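Local coordinates for protein alpha-1,2-Mannosidase (Trichoderma reesei, PDB 1HCU) that probably trims alpha-1,2-linked mannose residues from high-mannose N-glycans, as a calcium-dependent glycosidase of glycosyl hydrolase family 47, at residues Y343-F355 with Y431-G443. Residues are numbered along the deposited sequence; the frame is centred on the assembly and turned at random.
Sequences YTQTASGIGPEGF and YSSINDVTQANGG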
loop_
_atom_site.group_PDB
_atom_site.type_symbol
_atom_site.label_atom_id
_atom_site.label_comp_id
_atom_site.label_asym_id
_atom_site.label_seq_id
_atom_site.Cartn_x
_atom_site.Cartn_y
_atom_site.Cartn_z
ATOM N N TYR A 343 0.289 7.639 16.728
ATOM C CA TYR A 343 -1.040 8.173 16.433
ATOM C C TYR A 343 -1.625 8.709 17.749
ATOM O O TYR A 343 -1.919 9.895 17.887
ATOM C CB TYR A 343 -1.954 7.056 15.912
ATOM C CG TYR A 343 -2.154 6.992 14.413
ATOM C CD1 TYR A 343 -3.364 7.387 13.843
ATOM C CD2 TYR A 343 -1.150 6.511 13.565
ATOM C CE1 TYR A 343 -3.578 7.306 12.473
ATOM C CE2 TYR A 343 -1.351 6.426 12.188
ATOM C CZ TYR A 343 -2.570 6.827 11.647
ATOM O OH TYR A 343 -2.783 6.769 10.291
ATOM N N THR A 344 -1.760 7.795 18.708
ATOM C CA THR A 344 -2.337 8.052 20.027
ATOM C C THR A 344 -1.624 9.099 20.888
ATOM O O THR A 344 -2.223 9.647 21.809
ATOM C CB THR A 344 -2.431 6.710 20.844
ATOM O OG1 THR A 344 -3.244 6.891 22.006
ATOM C CG2 THR A 344 -1.046 6.255 21.285
ATOM N N GLN A 345 -0.366 9.402 20.591
ATOM C CA GLN A 345 0.339 10.378 21.412
ATOM C C GLN A 345 0.444 11.805 20.869
ATOM O O GLN A 345 0.930 12.698 21.572
ATOM C CB GLN A 345 1.720 9.832 21.789
ATOM C CG GLN A 345 1.620 8.495 22.517
ATOM C CD GLN A 345 2.949 7.995 23.050
ATOM O OE1 GLN A 345 3.367 8.359 24.152
ATOM N NE2 GLN A 345 3.628 7.159 22.261
ATOM N N THR A 346 -0.013 12.042 19.642
ATOM C CA THR A 346 0.036 13.401 19.110
ATOM C C THR A 346 -1.199 14.145 19.617
ATOM O O THR A 346 -2.097 13.541 20.208
ATOM C CB THR A 346 0.024 13.439 17.559
ATOM O OG1 THR A 346 -1.220 12.917 17.074
ATOM C CG2 THR A 346 1.183 12.618 16.994
ATOM N N ALA A 347 -1.249 15.450 19.378
ATOM C CA ALA A 347 -2.383 16.246 19.818
ATOM C C ALA A 347 -3.623 15.904 18.998
ATOM O O ALA A 347 -4.733 15.888 19.522
ATOM C CB ALA A 347 -2.058 17.737 19.705
ATOM N N SER A 348 -3.446 15.609 17.715
ATOM C CA SER A 348 -4.600 15.275 16.886
ATOM C C SER A 348 -4.991 13.795 16.982
ATOM O O SER A 348 -6.090 13.410 16.573
ATOM C CB SER A 348 -4.327 15.620 15.422
ATOM O OG SER A 348 -3.299 14.797 14.898
ATOM N N GLY A 349 -4.100 12.971 17.522
ATOM C CA GLY A 349 -4.392 11.556 17.605
ATOM C C GLY A 349 -4.102 10.880 16.270
ATOM O O GLY A 349 -4.473 9.731 16.059
ATOM N N ILE A 350 -3.431 11.598 15.370
ATOM C CA ILE A 350 -3.067 11.079 14.051
ATOM C C ILE A 350 -1.540 10.971 13.947
ATOM O O ILE A 350 -0.822 11.866 14.397
ATOM C CB ILE A 350 -3.600 12.013 12.919
ATOM C CG1 ILE A 350 -5.133 12.070 12.985
ATOM C CG2 ILE A 350 -3.138 11.509 11.545
ATOM C CD1 ILE A 350 -5.770 13.098 12.062
ATOM N N GLY A 351 -1.051 9.884 13.351
ATOM C CA GLY A 351 0.387 9.680 13.225
ATOM C C GLY A 351 1.097 10.593 12.234
ATOM O O GLY A 351 0.517 10.980 11.223
ATOM N N PRO A 352 2.364 10.954 12.499
ATOM C CA PRO A 352 3.158 11.826 11.626
ATOM C C PRO A 352 3.659 11.103 10.379
ATOM O O PRO A 352 3.710 9.880 10.344
ATOM C CB PRO A 352 4.302 12.269 12.534
ATOM C CG PRO A 352 4.529 11.053 13.380
ATOM C CD PRO A 352 3.119 10.600 13.718
ATOM N N GLU A 353 4.022 11.877 9.362
ATOM C CA GLU A 353 4.522 11.339 8.100
ATOM C C GLU A 353 5.921 10.777 8.311
ATOM O O GLU A 353 6.288 9.732 7.763
ATOM C CB GLU A 353 4.569 12.456 7.065
ATOM C CG GLU A 353 3.920 12.100 5.762
ATOM C CD GLU A 353 4.810 11.260 4.911
ATOM O OE1 GLU A 353 6.030 11.495 4.971
ATOM O OE2 GLU A 353 4.305 10.391 4.180
ATOM N N GLY A 354 6.693 11.493 9.116
ATOM C CA GLY A 354 8.040 11.078 9.427
ATOM C C GLY A 354 8.338 11.405 10.876
ATOM O O GLY A 354 7.937 12.462 11.364
ATOM N N PHE A 355 9.023 10.495 11.563
ATOM C CA PHE A 355 9.388 10.694 12.956
ATOM C C PHE A 355 10.728 10.026 13.236
ATOM O O PHE A 355 11.179 9.176 12.466
ATOM C CB PHE A 355 8.300 10.140 13.898
ATOM C CG PHE A 355 8.111 8.644 13.813
ATOM C CD1 PHE A 355 8.854 7.780 14.612
ATOM C CD2 PHE A 355 7.187 8.103 12.921
ATOM C CE1 PHE A 355 8.679 6.398 14.530
ATOM C CE2 PHE A 355 7.005 6.721 12.831
ATOM C CZ PHE A 355 7.752 5.868 13.637
ATOM N N TYR A 431 -12.962 14.900 2.734
ATOM C CA TYR A 431 -11.800 14.795 3.614
ATOM C C TYR A 431 -10.542 15.212 2.865
ATOM O O TYR A 431 -10.450 15.078 1.644
ATOM C CB TYR A 431 -11.656 13.361 4.155
ATOM C CG TYR A 431 -12.880 12.870 4.905
ATOM C CD1 TYR A 431 -13.969 12.330 4.221
ATOM C CD2 TYR A 431 -12.981 13.020 6.291
ATOM C CE1 TYR A 431 -15.133 11.956 4.896
ATOM C CE2 TYR A 431 -14.142 12.651 6.980
ATOM C CZ TYR A 431 -15.216 12.124 6.274
ATOM O OH TYR A 431 -16.387 11.803 6.934
ATOM N N SER A 432 -9.563 15.703 3.601
ATOM C CA SER A 432 -8.349 16.176 2.971
ATOM C C SER A 432 -7.101 15.971 3.811
ATOM O O SER A 432 -7.173 15.730 5.016
ATOM C CB SER A 432 -8.502 17.670 2.654
ATOM O OG SER A 432 -7.272 18.252 2.267
ATOM N N SER A 433 -5.956 16.070 3.147
ATOM C CA SER A 433 -4.663 15.947 3.796
ATOM C C SER A 433 -4.567 17.134 4.740
ATOM O O SER A 433 -5.132 18.195 4.468
ATOM C CB SER A 433 -3.539 16.048 2.764
ATOM O OG SER A 433 -3.748 15.163 1.681
ATOM N N ILE A 434 -3.841 16.951 5.836
ATOM C CA ILE A 434 -3.668 18.002 6.830
ATOM C C ILE A 434 -2.201 18.377 7.026
ATOM O O ILE A 434 -1.307 17.543 6.865
ATOM C CB ILE A 434 -4.277 17.583 8.176
ATOM C CG1 ILE A 434 -3.770 16.188 8.570
ATOM C CG2 ILE A 434 -5.789 17.618 8.072
ATOM C CD1 ILE A 434 -4.177 15.745 9.962
ATOM N N ASN A 435 -1.968 19.634 7.398
ATOM C CA ASN A 435 -0.622 20.162 7.582
ATOM C C ASN A 435 0.172 19.765 8.825
ATOM O O ASN A 435 1.314 19.329 8.715
ATOM C CB ASN A 435 -0.654 21.692 7.505
ATOM C CG ASN A 435 -1.194 22.202 6.182
ATOM O OD1 ASN A 435 -0.796 21.739 5.115
ATOM N ND2 ASN A 435 -2.098 23.167 6.249
ATOM N N ASP A 436 -0.408 19.927 10.007
ATOM C CA ASP A 436 0.325 19.615 11.224
ATOM C C ASP A 436 -0.403 18.661 12.149
ATOM O O ASP A 436 -1.375 19.022 12.811
ATOM C CB ASP A 436 0.629 20.899 11.978
ATOM C CG ASP A 436 1.755 20.740 12.971
ATOM O OD1 ASP A 436 1.952 19.621 13.497
ATOM O OD2 ASP A 436 2.436 21.752 13.234
ATOM N N VAL A 437 0.110 17.445 12.210
ATOM C CA VAL A 437 -0.451 16.394 13.029
ATOM C C VAL A 437 -0.251 16.640 14.525
ATOM O O VAL A 437 -1.056 16.202 15.353
ATOM C CB VAL A 437 0.164 15.050 12.599
ATOM C CG1 VAL A 437 0.981 14.439 13.716
ATOM C CG2 VAL A 437 -0.925 14.139 12.094
ATOM N N THR A 438 0.816 17.353 14.867
ATOM C CA THR A 438 1.103 17.658 16.260
ATOM C C THR A 438 0.166 18.765 16.751
ATOM O O THR A 438 0.241 19.189 17.903
ATOM C CB THR A 438 2.568 18.111 16.451
ATOM O OG1 THR A 438 2.745 19.414 15.888
ATOM C CG2 THR A 438 3.520 17.133 15.759
ATOM N N GLN A 439 -0.718 19.228 15.870
ATOM C CA GLN A 439 -1.679 20.273 16.219
ATOM C C GLN A 439 -3.043 19.619 16.433
ATOM O O GLN A 439 -3.485 18.805 15.621
ATOM C CB GLN A 439 -1.766 21.297 15.091
ATOM C CG GLN A 439 -1.743 22.731 15.542
ATOM C CD GLN A 439 -1.464 23.672 14.392
ATOM O OE1 GLN A 439 -0.406 23.598 13.763
ATOM N NE2 GLN A 439 -2.416 24.561 14.099
ATOM N N ALA A 440 -3.705 19.985 17.526
ATOM C CA ALA A 440 -5.005 19.417 17.868
ATOM C C ALA A 440 -6.014 19.366 16.721
ATOM O O ALA A 440 -6.621 18.327 16.476
ATOM C CB ALA A 440 -5.596 20.176 19.038
ATOM N N ASN A 441 -6.195 20.490 16.030
ATOM C CA ASN A 441 -7.148 20.573 14.920
ATOM C C ASN A 441 -6.621 20.033 13.591
ATOM O O ASN A 441 -7.362 19.986 12.613
ATOM C CB ASN A 441 -7.611 22.022 14.714
ATOM C CG ASN A 441 -6.472 22.955 14.309
ATOM O OD1 ASN A 441 -5.323 22.528 14.139
ATOM N ND2 ASN A 441 -6.791 24.241 14.152
ATOM N N GLY A 442 -5.350 19.637 13.547
ATOM C CA GLY A 442 -4.792 19.113 12.310
ATOM C C GLY A 442 -3.897 20.104 11.582
ATOM O O GLY A 442 -3.203 19.744 10.631
ATOM N N GLY A 443 -3.925 21.358 12.020
ATOM C CA GLY A 443 -3.091 22.385 11.417
ATOM C C GLY A 443 -3.557 22.987 10.105
ATOM O O GLY A 443 -2.851 23.802 9.516
HETATM O O HOH W 1 1.303 16.804 19.434
#
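V437 of the loop 431-443 packs against I350 in the connection between helix 326-344 and strand 354-356. Both loops belong to the (alpha/alpha)7 barrel fold of family 47. V437 is the second residue of the type I turn D436-Q439, and its side chain is the tight part of the contact. Its CG2 lies 3.5 Å from I350 CG2, while CG1 meets T346 CG2 and, more loosely, P352 CB. I350 sends CD1 the other way, tip to tip with I434 CD1 at 3.7 Å. With chi1 at -62°, I350 CG1 lies beside the backbone N and CG2 anti to it, and the two branches go to I434 and V437. Helix 408-425 covers the same side chain with A420 and A424.

The solvent side is looser. A347 and A440 are exposed, and their CB atoms are 4.3 Å apart. A water accepts from A347 N and donates to T438 O. Further along the chain, the same connection leads to E353, a predicted proton donor salt-bridged to R391.

S348 joins the two sides. Its OG accepts from I350 N, which makes an ST turn. Replacing S348 by an alanine removes OG, which is likely to leave I350 N without this acceptor and V437 O with the weak 3.4 Å bond from S348 N as its remaining hydrogen bond to segment 343-355. In the deposited structure, S348 OG donates to V437 O at 2.7 Å, in the carbonyl plane and on a lone pair, with a C=O...OG angle of 128°.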